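RNA-binding protein Smaug (Drosophila melanogaster, PDB 1OXJ) binds RNA through its SAM domain, which in this fragment is followed by a helical PHAT domain. Local coordinates at residues 63-68 against 94-99; 70-75 against 79-84; 88-93 against 113-118; 144-149 against 164-169. One frame throughout, in Å; residues are numbered along the deposited sequence.

Interaction 1. Residues 63-68 against 94-99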
loop_
_atom_site.group_PDB
_atom_site.type_symbol
_atom_site.label_atom_id
_atom_site.label_comp_id
_atom_site.label_asym_id
_atom_site.label_seq_id
_atom_site.Cartn_x
_atom_site.Cartn_y
_atom_site.Cartn_z
ATOM N N LYS A 63 -2.904 -9.519 3.988
ATOM C CA LYS A 63 -3.986 -10.310 3.414
ATOM C C LYS A 63 -5.309 -9.562 3.384
ATOM O O LYS A 63 -6.189 -9.892 2.593
ATOM C CB LYS A 63 -4.164 -11.626 4.181
ATOM C CG LYS A 63 -2.942 -12.531 4.213
ATOM C CD LYS A 63 -3.302 -13.869 4.854
ATOM C CE LYS A 63 -2.095 -14.569 5.449
ATOM N NZ LYS A 63 -1.609 -13.890 6.694
ATOM N N GLU A 64 -5.449 -8.545 4.228
ATOM C CA GLU A 64 -6.684 -7.762 4.276
ATOM C C GLU A 64 -6.707 -6.567 3.322
ATOM O O GLU A 64 -7.737 -5.919 3.151
ATOM C CB GLU A 64 -6.938 -7.264 5.697
ATOM C CG GLU A 64 -7.380 -8.349 6.667
ATOM C CD GLU A 64 -8.549 -9.160 6.130
ATOM O OE1 GLU A 64 -9.575 -8.555 5.742
ATOM O OE2 GLU A 64 -8.442 -10.405 6.097
ATOM N N ARG A 65 -5.578 -6.285 2.683
ATOM C CA ARG A 65 -5.505 -5.152 1.777
ATOM C C ARG A 65 -6.656 -5.033 0.779
ATOM O O ARG A 65 -7.250 -3.961 0.646
ATOM C CB ARG A 65 -4.170 -5.161 1.035
ATOM C CG ARG A 65 -2.993 -4.740 1.900
ATOM C CD ARG A 65 -1.695 -4.885 1.147
ATOM N NE ARG A 65 -1.467 -6.275 0.733
ATOM C CZ ARG A 65 -0.447 -6.657 -0.024
ATOM N NH1 ARG A 65 0.431 -5.751 -0.440
ATOM N NH2 ARG A 65 -0.313 -7.931 -0.382
ATOM N N ALA A 66 -6.975 -6.116 0.071
ATOM C CA ALA A 66 -8.058 -6.062 -0.911
ATOM C C ALA A 66 -9.383 -5.621 -0.289
ATOM O O ALA A 66 -10.112 -4.806 -0.864
ATOM C CB ALA A 66 -8.225 -7.426 -1.592
ATOM N N ASN A 67 -9.696 -6.159 0.884
ATOM C CA ASN A 67 -10.939 -5.793 1.565
ATOM C C ASN A 67 -10.878 -4.332 2.021
ATOM O O ASN A 67 -11.845 -3.579 1.877
ATOM C CB ASN A 67 -11.183 -6.698 2.783
ATOM C CG ASN A 67 -11.422 -8.153 2.400
ATOM O OD1 ASN A 67 -12.087 -8.440 1.404
ATOM N ND2 ASN A 67 -10.895 -9.077 3.202
ATOM N N ILE A 68 -9.738 -3.933 2.579
ATOM C CA ILE A 68 -9.571 -2.560 3.044
ATOM C C ILE A 68 -9.752 -1.589 1.884
ATOM O O ILE A 68 -10.503 -0.622 1.989
ATOM C CB ILE A 68 -8.178 -2.343 3.663
ATOM C CG1 ILE A 68 -8.082 -3.095 4.997
ATOM C CG2 ILE A 68 -7.920 -0.853 3.849
ATOM C CD1 ILE A 68 -6.668 -3.237 5.524
ATOM N N VAL A 94 0.705 1.698 0.923
ATOM C CA VAL A 94 1.604 2.155 -0.135
ATOM C C VAL A 94 3.010 1.543 -0.158
ATOM O O VAL A 94 3.588 1.357 -1.236
ATOM C CB VAL A 94 1.711 3.691 -0.127
ATOM C CG1 VAL A 94 2.471 4.165 1.114
ATOM C CG2 VAL A 94 2.350 4.168 -1.427
ATOM N N LEU A 95 3.546 1.201 1.008
ATOM C CA LEU A 95 4.890 0.617 1.078
ATOM C C LEU A 95 4.910 -0.904 1.111
ATOM O O LEU A 95 5.986 -1.510 1.098
ATOM C CB LEU A 95 5.634 1.135 2.311
ATOM C CG LEU A 95 5.775 2.653 2.422
ATOM C CD1 LEU A 95 6.616 2.996 3.643
ATOM C CD2 LEU A 95 6.408 3.212 1.158
ATOM N N THR A 96 3.737 -1.528 1.168
ATOM C CA THR A 96 3.670 -2.993 1.210
ATOM C C THR A 96 4.024 -3.645 -0.123
ATOM O O THR A 96 3.843 -3.050 -1.184
ATOM C CB THR A 96 2.258 -3.484 1.613
ATOM O OG1 THR A 96 1.314 -3.126 0.593
ATOM C CG2 THR A 96 1.835 -2.859 2.929
ATOM N N PRO A 97 4.528 -4.892 -0.081
ATOM C CA PRO A 97 4.903 -5.634 -1.288
ATOM C C PRO A 97 3.683 -5.863 -2.165
ATOM O O PRO A 97 2.683 -6.435 -1.718
ATOM C CB PRO A 97 5.461 -6.948 -0.737
ATOM C CG PRO A 97 5.967 -6.570 0.628
ATOM C CD PRO A 97 4.896 -5.637 1.137
ATOM N N MET A 98 3.761 -5.397 -3.407
ATOM C CA MET A 98 2.670 -5.548 -4.354
ATOM C C MET A 98 3.176 -6.132 -5.661
ATOM O O MET A 98 4.200 -5.710 -6.193
ATOM C CB MET A 98 2.004 -4.195 -4.647
ATOM C CG MET A 98 1.269 -3.557 -3.471
ATOM S SD MET A 98 0.355 -2.032 -3.986
ATOM C CE MET A 98 0.998 -0.830 -2.814
ATOM N N LYS A 99 2.446 -7.110 -6.175
ATOM C CA LYS A 99 2.803 -7.731 -7.438
ATOM C C LYS A 99 2.459 -6.766 -8.560
ATOM O O LYS A 99 1.688 -5.827 -8.370
ATOM C CB LYS A 99 2.012 -9.021 -7.634
ATOM C CG LYS A 99 2.244 -10.070 -6.557
ATOM C CD LYS A 99 1.572 -11.386 -6.913
ATOM C CE LYS A 99 2.341 -12.125 -7.996
ATOM N NZ LYS A 99 1.785 -13.488 -8.237
#
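R65 NH1 is gripped by two oxygens of the 94-99 segment. The shorter bond runs from R65 NH1 to P97 O, 2.7 Å, and is nearly straight, with an N-H...O angle of 169°. P97 O lies close to the guanidinium plane, at its edge, while the nitrogen stands above the plane of the P97 carbonyl. The second bond, from R65 NH1 to T96 OG1, is 3.0 Å long and more bent, at 144°. T96 OG1 is also bonded to I93 O, which fixes the rotation of the hydroxyl. With chi1 at 66°, T96 OG1 sits between its own backbone N and carbonyl carbon, where R65 can meet it. The R65 chain is extended at chi2 and turns at chi3, and this bend brings the guanidinium edge round to the loop. On the way R65 CD passes 3.5 Å from T96 OG1. M98 CG packs 3.8 Å from R65 NH1. The far side of the guanidinium is tied back by R65 NE to L62 O, and R65 NH2 makes a weak bond to Y31 OH. Replacing R65 by a leucine would probably leave the buried P97 carbonyl without this donor and let the 94-99 loop drift from the helix. All four touching residues are buried. The contact joins the long helix 49-77, which links the SAM and PHAT domains, to the loop after helix 83-91. T96 and P97 also touch W13 of helix 10-16, while R65 and M98 both rest on I111 of helix 111-127.

Interaction 2. Residues 70-75 against 79-84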
loop_
_atom_site.group_PDB
_atom_site.type_symbol
_atom_site.label_atom_id
_atom_site.label_comp_id
_atom_site.label_asym_id
_atom_site.label_seq_id
_atom_site.Cartn_x
_atom_site.Cartn_y
_atom_site.Cartn_z
ATOM N N ASN A 70 -11.239 -2.138 -0.943
ATOM C CA ASN A 70 -12.611 -2.256 -1.420
ATOM C C ASN A 70 -13.515 -1.383 -0.551
ATOM O O ASN A 70 -14.350 -0.630 -1.054
ATOM C CB ASN A 70 -13.059 -3.721 -1.348
ATOM C CG ASN A 70 -14.486 -3.918 -1.809
ATOM O OD1 ASN A 70 -14.829 -3.620 -2.958
ATOM N ND2 ASN A 70 -15.332 -4.421 -0.911
ATOM N N ARG A 71 -13.333 -1.494 0.759
ATOM C CA ARG A 71 -14.114 -0.725 1.723
ATOM C C ARG A 71 -13.929 0.779 1.541
ATOM O O ARG A 71 -14.897 1.536 1.528
ATOM C CB ARG A 71 -13.704 -1.106 3.146
ATOM C CG ARG A 71 -14.535 -0.444 4.224
ATOM C CD ARG A 71 -13.657 0.094 5.334
ATOM N NE ARG A 71 -12.744 -0.916 5.863
ATOM C CZ ARG A 71 -11.797 -0.658 6.759
ATOM N NH1 ARG A 71 -11.645 0.574 7.223
ATOM N NH2 ARG A 71 -11.001 -1.628 7.187
ATOM N N VAL A 72 -12.678 1.215 1.420
ATOM C CA VAL A 72 -12.393 2.634 1.243
ATOM C C VAL A 72 -13.038 3.139 -0.033
ATOM O O VAL A 72 -13.650 4.204 -0.055
ATOM C CB VAL A 72 -10.866 2.897 1.202
ATOM C CG1 VAL A 72 -10.590 4.331 0.752
ATOM C CG2 VAL A 72 -10.268 2.654 2.583
ATOM N N GLU A 73 -12.904 2.370 -1.105
ATOM C CA GLU A 73 -13.506 2.756 -2.371
ATOM C C GLU A 73 -14.999 3.003 -2.154
ATOM O O GLU A 73 -15.532 4.052 -2.506
ATOM C CB GLU A 73 -13.336 1.633 -3.399
ATOM C CG GLU A 73 -13.992 1.929 -4.738
ATOM C CD GLU A 73 -13.886 0.774 -5.710
ATOM O OE1 GLU A 73 -12.777 0.215 -5.854
ATOM O OE2 GLU A 73 -14.912 0.431 -6.334
ATOM N N GLN A 74 -15.655 2.015 -1.559
ATOM C CA GLN A 74 -17.086 2.059 -1.294
ATOM C C GLN A 74 -17.527 3.234 -0.426
ATOM O O GLN A 74 -18.402 4.009 -0.820
ATOM C CB GLN A 74 -17.509 0.747 -0.637
ATOM C CG GLN A 74 -18.975 0.650 -0.306
ATOM C CD GLN A 74 -19.285 -0.606 0.478
ATOM O OE1 GLN A 74 -19.007 -1.719 0.020
ATOM N NE2 GLN A 74 -19.855 -0.438 1.671
ATOM N N GLU A 75 -16.920 3.367 0.749
ATOM C CA GLU A 75 -17.281 4.441 1.667
ATOM C C GLU A 75 -16.957 5.850 1.189
ATOM O O GLU A 75 -17.529 6.818 1.683
ATOM C CB GLU A 75 -16.647 4.189 3.031
ATOM C CG GLU A 75 -17.280 3.019 3.764
ATOM C CD GLU A 75 -16.684 2.803 5.134
ATOM O OE1 GLU A 75 -16.614 3.776 5.919
ATOM O OE2 GLU A 75 -16.291 1.656 5.432
ATOM N N GLY A 79 -19.840 8.688 0.442
ATOM C CA GLY A 79 -19.710 9.900 1.226
ATOM C C GLY A 79 -19.626 9.596 2.711
ATOM O O GLY A 79 -19.684 10.501 3.539
ATOM N N GLN A 80 -19.488 8.317 3.051
ATOM C CA GLN A 80 -19.400 7.899 4.448
ATOM C C GLN A 80 -18.016 8.103 5.067
ATOM O O GLN A 80 -17.898 8.301 6.276
ATOM C CB GLN A 80 -19.782 6.415 4.586
ATOM C CG GLN A 80 -21.245 6.088 4.299
ATOM C CD GLN A 80 -22.199 6.776 5.257
ATOM O OE1 GLN A 80 -22.078 6.638 6.475
ATOM N NE2 GLN A 80 -23.160 7.520 4.709
ATOM N N MET A 81 -16.969 8.042 4.244
ATOM C CA MET A 81 -15.596 8.186 4.737
ATOM C C MET A 81 -14.964 9.525 4.383
ATOM O O MET A 81 -15.135 10.015 3.269
ATOM C CB MET A 81 -14.726 7.050 4.176
ATOM C CG MET A 81 -13.262 7.059 4.640
ATOM S SD MET A 81 -12.311 5.614 4.031
ATOM C CE MET A 81 -12.681 4.429 5.352
ATOM N N GLU A 82 -14.250 10.113 5.341
ATOM C CA GLU A 82 -13.546 11.378 5.127
ATOM C C GLU A 82 -12.261 11.104 4.349
ATOM O O GLU A 82 -11.694 10.007 4.437
ATOM C CB GLU A 82 -13.175 12.027 6.461
ATOM C CG GLU A 82 -14.351 12.606 7.204
ATOM C CD GLU A 82 -14.877 13.862 6.547
ATOM O OE1 GLU A 82 -16.070 14.169 6.736
ATOM O OE2 GLU A 82 -14.090 14.540 5.849
ATOM N N LEU A 83 -11.798 12.097 3.596
ATOM C CA LEU A 83 -10.570 11.938 2.829
ATOM C C LEU A 83 -9.385 11.702 3.746
ATOM O O LEU A 83 -8.487 10.916 3.419
ATOM C CB LEU A 83 -10.304 13.168 1.966
ATOM C CG LEU A 83 -11.228 13.349 0.765
ATOM C CD1 LEU A 83 -10.808 14.593 -0.009
ATOM C CD2 LEU A 83 -11.151 12.110 -0.120
ATOM N N SER A 84 -9.370 12.379 4.892
ATOM C CA SER A 84 -8.265 12.206 5.829
ATOM C C SER A 84 -8.176 10.739 6.236
ATOM O O SER A 84 -7.085 10.187 6.349
ATOM C CB SER A 84 -8.450 13.091 7.072
ATOM O OG SER A 84 -9.579 12.696 7.828
#
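E75 O collects two backbone amides of the turn. M81 N bonds to it at 2.9 Å, with an N-H...O angle of 155°, and stands above the carbonyl plane. Q80 N adds a weak bond to the same oxygen, 2.8 Å long but bent to 121°. S78 OG, from the turn between the segments, is a further partner of E75 O. G79 begins the reversal with positive phi, where a side chain would press on the preceding carbonyl. Apolar packing forms the second group. M81 CB packs against E75 CB at 3.6 Å. M81 CG is turned away from its backbone N (chi1 -179°), which carries the thioether over to the 70-75 helix. M81 SD lies 3.9 Å from both V72 CG1 and V72 CG2. Around the methyl the contacts are loose and van der Waals in kind: M81 CE lies 4.0 Å from E75 OE1 and 4.4 Å from R71 NH1. V72 itself reaches on to A86 and to V118. The contact forms a tight reversal between helix 49-77 and helix 83-91. Its chemistry implies that polar bonds fix the backbone of the turn at the helix end, while the flexible M81 thioether packs on V72 and E75 beside them.

Interaction 3. Residues 88-93 against 113-118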
loop_
_atom_site.group_PDB
_atom_site.type_symbol
_atom_site.label_atom_id
_atom_site.label_comp_id
_atom_site.label_asym_id
_atom_site.label_seq_id
_atom_site.Cartn_x
_atom_site.Cartn_y
_atom_site.Cartn_z
ATOM N N GLU A 88 -5.186 7.976 5.382
ATOM C CA GLU A 88 -4.503 7.314 6.489
ATOM C C GLU A 88 -4.413 5.820 6.159
ATOM O O GLU A 88 -3.364 5.192 6.341
ATOM C CB GLU A 88 -5.272 7.519 7.793
ATOM C CG GLU A 88 -4.529 7.027 9.027
ATOM C CD GLU A 88 -5.339 7.177 10.301
ATOM O OE1 GLU A 88 -5.886 8.279 10.542
ATOM O OE2 GLU A 88 -5.423 6.191 11.064
ATOM N N GLU A 89 -5.515 5.253 5.678
ATOM C CA GLU A 89 -5.524 3.841 5.294
ATOM C C GLU A 89 -4.462 3.595 4.216
ATOM O O GLU A 89 -3.657 2.670 4.328
ATOM C CB GLU A 89 -6.893 3.431 4.740
ATOM C CG GLU A 89 -8.028 3.417 5.764
ATOM C CD GLU A 89 -7.922 2.267 6.750
ATOM O OE1 GLU A 89 -8.814 2.143 7.610
ATOM O OE2 GLU A 89 -6.954 1.483 6.671
ATOM N N LEU A 90 -4.460 4.422 3.171
ATOM C CA LEU A 90 -3.497 4.254 2.085
ATOM C C LEU A 90 -2.058 4.282 2.576
ATOM O O LEU A 90 -1.202 3.557 2.070
ATOM C CB LEU A 90 -3.688 5.328 1.010
ATOM C CG LEU A 90 -5.013 5.296 0.242
ATOM C CD1 LEU A 90 -5.068 6.483 -0.708
ATOM C CD2 LEU A 90 -5.154 3.978 -0.531
ATOM N N THR A 91 -1.798 5.117 3.574
ATOM C CA THR A 91 -0.461 5.253 4.140
ATOM C C THR A 91 0.122 3.918 4.600
ATOM O O THR A 91 1.333 3.682 4.492
ATOM C CB THR A 91 -0.486 6.226 5.331
ATOM O OG1 THR A 91 -0.715 7.557 4.840
ATOM C CG2 THR A 91 0.820 6.170 6.102
ATOM N N ASN A 92 -0.745 3.045 5.104
ATOM C CA ASN A 92 -0.309 1.749 5.601
ATOM C C ASN A 92 -0.299 0.663 4.539
ATOM O O ASN A 92 -0.067 -0.505 4.843
ATOM C CB ASN A 92 -1.198 1.321 6.768
ATOM C CG ASN A 92 -1.136 2.300 7.921
ATOM O OD1 ASN A 92 -0.051 2.663 8.373
ATOM N ND2 ASN A 92 -2.294 2.733 8.403
ATOM N N ILE A 93 -0.535 1.046 3.291
ATOM C CA ILE A 93 -0.548 0.069 2.206
ATOM C C ILE A 93 0.472 0.408 1.119
ATOM O O ILE A 93 1.060 -0.484 0.497
ATOM C CB ILE A 93 -1.961 -0.004 1.567
ATOM C CG1 ILE A 93 -2.959 -0.569 2.584
ATOM C CG2 ILE A 93 -1.937 -0.863 0.302
ATOM C CD1 ILE A 93 -4.381 -0.661 2.050
ATOM N N LEU A 113 -3.974 -2.812 -8.576
ATOM C CA LEU A 113 -5.106 -2.252 -9.309
ATOM C C LEU A 113 -6.119 -1.577 -8.375
ATOM O O LEU A 113 -6.612 -0.491 -8.675
ATOM C CB LEU A 113 -5.802 -3.361 -10.101
ATOM C CG LEU A 113 -6.770 -2.926 -11.199
ATOM C CD1 LEU A 113 -5.979 -2.227 -12.309
ATOM C CD2 LEU A 113 -7.504 -4.154 -11.755
ATOM N N ARG A 114 -6.443 -2.232 -7.262
ATOM C CA ARG A 114 -7.394 -1.675 -6.309
ATOM C C ARG A 114 -6.819 -0.399 -5.695
ATOM O O ARG A 114 -7.547 0.562 -5.444
ATOM C CB ARG A 114 -7.695 -2.683 -5.193
ATOM C CG ARG A 114 -8.346 -3.994 -5.674
ATOM C CD ARG A 114 -9.543 -3.719 -6.575
ATOM N NE ARG A 114 -10.615 -2.982 -5.902
ATOM C CZ ARG A 114 -11.586 -3.544 -5.179
ATOM N NH1 ARG A 114 -11.633 -4.859 -5.016
ATOM N NH2 ARG A 114 -12.537 -2.790 -4.638
ATOM N N PHE A 115 -5.509 -0.410 -5.451
ATOM C CA PHE A 115 -4.825 0.740 -4.869
ATOM C C PHE A 115 -4.902 1.939 -5.810
ATOM O O PHE A 115 -5.202 3.059 -5.386
ATOM C CB PHE A 115 -3.359 0.395 -4.587
ATOM C CG PHE A 115 -2.632 1.450 -3.806
ATOM C CD1 PHE A 115 -2.650 1.437 -2.421
ATOM C CD2 PHE A 115 -1.936 2.461 -4.462
ATOM C CE1 PHE A 115 -1.975 2.424 -1.680
ATOM C CE2 PHE A 115 -1.259 3.454 -3.738
ATOM C CZ PHE A 115 -1.281 3.429 -2.342
ATOM N N LEU A 116 -4.627 1.710 -7.090
ATOM C CA LEU A 116 -4.688 2.785 -8.066
ATOM C C LEU A 116 -6.122 3.278 -8.254
ATOM O O LEU A 116 -6.350 4.461 -8.519
ATOM C CB LEU A 116 -4.104 2.328 -9.403
ATOM C CG LEU A 116 -2.582 2.167 -9.456
ATOM C CD1 LEU A 116 -2.193 1.668 -10.826
ATOM C CD2 LEU A 116 -1.896 3.505 -9.157
ATOM N N LYS A 117 -7.089 2.375 -8.109
ATOM C CA LYS A 117 -8.498 2.754 -8.244
ATOM C C LYS A 117 -8.872 3.722 -7.122
ATOM O O LYS A 117 -9.535 4.733 -7.360
ATOM C CB LYS A 117 -9.413 1.519 -8.169
ATOM C CG LYS A 117 -9.712 0.859 -9.514
ATOM C CD LYS A 117 -10.743 -0.263 -9.349
ATOM C CE LYS A 117 -11.215 -0.810 -10.691
ATOM N NZ LYS A 117 -10.135 -1.530 -11.417
ATOM N N VAL A 118 -8.450 3.401 -5.903
ATOM C CA VAL A 118 -8.734 4.244 -4.751
ATOM C C VAL A 118 -8.046 5.598 -4.909
ATOM O O VAL A 118 -8.620 6.636 -4.568
ATOM C CB VAL A 118 -8.269 3.578 -3.445
ATOM C CG1 VAL A 118 -8.299 4.591 -2.305
ATOM C CG2 VAL A 118 -9.172 2.388 -3.123
#
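L90 fills the hollow between F115 and V118, in the helical packing of the PHAT domain. The contact is wholly apolar, and all four touching side chains are buried. L90 CD2 is the main bump. It comes within 3.7 Å of F115 CE1 and within 3.7 Å of V118 CG1. F115 and V118 lie three residues apart, on one side of helix 111-127, and the methyl sits between them. The other branch, L90 CD1, reaches V118 CG1 more loosely, at 4.1 Å. I93 supplies the second bump. It follows L90 by three residues, where the chain is leaving helix 83-91. I93 N bonds to L90 O (2.9 Å), and both side chains point to helix 111-127. F115 reaches between them from across the contact. Its CG lies opposite its backbone N (chi1 -172°), which swings the ring out to the 88-93 segment. The CD1 and CE1 atoms of the ring thus touch both L90 and I93. Both methyls approach the ring obliquely. I93 and F115 lie alongside each other, pointing in opposite senses, as do L90 and V118; L90 and F115 meet at an angle. Other parts of the fold surround these side chains. L90 also packs on L69 of helix 49-77 and on I145 of helix 136-150. V118 touches V72, and F115 meets S149 and V94. On the I93 side, the branch that meets the ring is CG2: I93 CG2 lies 3.6 Å from F115 CD1 and 3.8 Å from F115 CE1.

Interaction 4. Residues 144-149 against 164-169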
loop_
_atom_site.group_PDB
_atom_site.type_symbol
_atom_site.label_atom_id
_atom_site.label_comp_id
_atom_site.label_asym_id
_atom_site.label_seq_id
_atom_site.Cartn_x
_atom_site.Cartn_y
_atom_site.Cartn_z
ATOM N N TRP A 144 2.775 12.611 -0.498
ATOM C CA TRP A 144 3.805 11.644 -0.136
ATOM C C TRP A 144 3.411 10.264 -0.686
ATOM O O TRP A 144 4.250 9.507 -1.177
ATOM C CB TRP A 144 3.940 11.567 1.379
ATOM C CG TRP A 144 4.857 10.491 1.842
ATOM C CD1 TRP A 144 6.227 10.525 1.871
ATOM C CD2 TRP A 144 4.475 9.204 2.331
ATOM N NE1 TRP A 144 6.717 9.334 2.355
ATOM C CE2 TRP A 144 5.662 8.505 2.643
ATOM C CE3 TRP A 144 3.240 8.570 2.539
ATOM C CZ2 TRP A 144 5.654 7.201 3.153
ATOM C CZ3 TRP A 144 3.231 7.272 3.046
ATOM C CH2 TRP A 144 4.432 6.603 3.347
ATOM N N ILE A 145 2.129 9.932 -0.594
ATOM C CA ILE A 145 1.657 8.646 -1.112
ATOM C C ILE A 145 1.917 8.549 -2.621
ATOM O O ILE A 145 2.449 7.546 -3.111
ATOM C CB ILE A 145 0.142 8.469 -0.850
ATOM C CG1 ILE A 145 -0.105 8.272 0.651
ATOM C CG2 ILE A 145 -0.397 7.270 -1.660
ATOM C CD1 ILE A 145 -1.602 8.302 1.035
ATOM N N LEU A 146 1.533 9.582 -3.362
ATOM C CA LEU A 146 1.747 9.574 -4.804
ATOM C C LEU A 146 3.239 9.425 -5.048
ATOM O O LEU A 146 3.670 8.700 -5.940
ATOM C CB LEU A 146 1.232 10.874 -5.427
ATOM C CG LEU A 146 -0.278 11.097 -5.286
ATOM C CD1 LEU A 146 -0.665 12.447 -5.862
ATOM C CD2 LEU A 146 -1.024 9.981 -5.994
ATOM N N ASP A 147 4.013 10.108 -4.217
ATOM C CA ASP A 147 5.466 10.094 -4.285
ATOM C C ASP A 147 6.013 8.667 -4.202
ATOM O O ASP A 147 6.804 8.248 -5.046
ATOM C CB ASP A 147 6.010 10.959 -3.145
ATOM C CG ASP A 147 7.369 11.541 -3.450
ATOM O OD1 ASP A 147 7.604 11.931 -4.615
ATOM O OD2 ASP A 147 8.197 11.626 -2.518
ATOM N N ARG A 148 5.584 7.917 -3.191
ATOM C CA ARG A 148 6.031 6.538 -3.017
ATOM C C ARG A 148 5.457 5.626 -4.104
ATOM O O ARG A 148 6.093 4.652 -4.493
ATOM C CB ARG A 148 5.608 6.006 -1.643
ATOM C CG ARG A 148 6.234 6.724 -0.452
ATOM C CD ARG A 148 7.696 6.330 -0.256
ATOM N NE ARG A 148 8.568 6.835 -1.316
ATOM C CZ ARG A 148 8.942 8.106 -1.440
ATOM N NH1 ARG A 148 8.525 9.014 -0.566
ATOM N NH2 ARG A 148 9.738 8.472 -2.438
ATOM N N SER A 149 4.257 5.939 -4.586
ATOM C CA SER A 149 3.618 5.131 -5.627
ATOM C C SER A 149 4.347 5.275 -6.971
ATOM O O SER A 149 4.466 4.310 -7.739
ATOM C CB SER A 149 2.148 5.544 -5.792
ATOM O OG SER A 149 1.409 5.304 -4.601
ATOM N N ASP A 164 1.716 12.981 -13.399
ATOM C CA ASP A 164 0.772 13.969 -13.909
ATOM C C ASP A 164 -0.214 14.338 -12.809
ATOM O O ASP A 164 -0.391 15.514 -12.488
ATOM C CB ASP A 164 0.000 13.413 -15.114
ATOM C CG ASP A 164 0.867 13.272 -16.354
ATOM O OD1 ASP A 164 0.380 12.708 -17.355
ATOM O OD2 ASP A 164 2.030 13.727 -16.329
ATOM N N LEU A 165 -0.840 13.319 -12.226
ATOM C CA LEU A 165 -1.819 13.504 -11.159
ATOM C C LEU A 165 -1.229 14.330 -10.012
ATOM O O LEU A 165 -1.841 15.300 -9.551
ATOM C CB LEU A 165 -2.276 12.140 -10.633
ATOM C CG LEU A 165 -3.705 12.001 -10.091
ATOM C CD1 LEU A 165 -3.867 10.621 -9.475
ATOM C CD2 LEU A 165 -4.001 13.076 -9.058
ATOM N N LYS A 166 -0.047 13.934 -9.548
ATOM C CA LYS A 166 0.624 14.635 -8.459
ATOM C C LYS A 166 0.891 16.081 -8.861
ATOM O O LYS A 166 0.833 16.986 -8.030
ATOM C CB LYS A 166 1.947 13.940 -8.117
ATOM C CG LYS A 166 2.720 14.571 -6.968
ATOM C CD LYS A 166 4.081 13.899 -6.792
ATOM C CE LYS A 166 4.952 14.649 -5.791
ATOM N NZ LYS A 166 6.311 14.048 -5.678
ATOM N N PHE A 167 1.175 16.293 -10.142
ATOM C CA PHE A 167 1.451 17.633 -10.643
ATOM C C PHE A 167 0.183 18.478 -10.601
ATOM O O PHE A 167 0.212 19.631 -10.174
ATOM C CB PHE A 167 1.989 17.565 -12.076
ATOM C CG PHE A 167 2.542 18.872 -12.580
ATOM C CD1 PHE A 167 3.614 19.485 -11.932
ATOM C CD2 PHE A 167 1.995 19.486 -13.702
ATOM C CE1 PHE A 167 4.133 20.695 -12.397
ATOM C CE2 PHE A 167 2.506 20.693 -14.177
ATOM C CZ PHE A 167 3.577 21.299 -13.522
ATOM N N LYS A 168 -0.929 17.900 -11.047
ATOM C CA LYS A 168 -2.212 18.599 -11.043
ATOM C C LYS A 168 -2.575 19.055 -9.629
ATOM O O LYS A 168 -3.011 20.188 -9.423
ATOM C CB LYS A 168 -3.328 17.687 -11.566
ATOM C CG LYS A 168 -3.520 17.647 -13.082
ATOM C CD LYS A 168 -2.311 17.097 -13.827
ATOM C CE LYS A 168 -2.700 16.589 -15.217
ATOM N NZ LYS A 168 -3.370 17.628 -16.048
ATOM N N LEU A 169 -2.397 18.161 -8.661
ATOM C CA LEU A 169 -2.716 18.462 -7.268
ATOM C C LEU A 169 -1.805 19.528 -6.674
ATOM O O LEU A 169 -2.247 20.352 -5.875
ATOM C CB LEU A 169 -2.627 17.193 -6.411
ATOM C CG LEU A 169 -3.565 16.043 -6.785
ATOM C CD1 LEU A 169 -3.360 14.896 -5.813
ATOM C CD2 LEU A 169 -5.015 16.520 -6.759
#
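K166 NZ and D147 OD1 form a salt bridge 2.7 Å long, with hydrogen-bond geometry. The ammonium comes from above the carboxylate plane, 52° out of it. Beside this polar pair, L146 CD1 rests 3.6 Å from K166 CA and 3.6 Å from L169 CD1. K166 CB lies 3.8 Å from L146 CD1, and its ammonium reaches on to D147. Full extension makes this possible, since every torsion from chi1 (-179°) onward is close to anti. In the next shell, the other carboxylate oxygen, D147 OD2, takes a weak, salt-bridged hydrogen bond from R148 NH1 at 3.3 Å. R148 CG in turn lies over one face of the W144 ring, toward its rim. D147 thus lies between two cations, which would probably favour its charged form. An alanine in place of K166 is likely to leave D147 without its closest cation and to uncover part of L146. Around them, K166 touches M143 and I150, L169 touches L142, and L146 packs on I119 of helix 111-127. The segments of helix 136-150 and helix 159-170 run nearly antiparallel, at 160°, with axes 10.0 Å apart. This is an antiparallel helical hairpin, with leucines inside and a salt-bridge network along the flank.

Overall arrangement
From the N terminus, helix 49-77 carries the first segments of interactions 1 and 2. Interaction 2 closes the short turn into helix 83-91 and is nested inside the longer loop closed by interaction 1. Interaction 3 opens before interaction 1 has closed, so the two cross, and it ties helix 83-91 to helix 111-127. Their centres lie 8 Å apart, and V94 packs on F115. R114 joins interaction 3 to interaction 2 through N70 and E73. Interaction 4 follows in series, closing the loop between the last two helices, 136-150 and 159-170. I145 and S149 bring it against L90 and F115 of interaction 3. Interactions 2 and 4 do not touch.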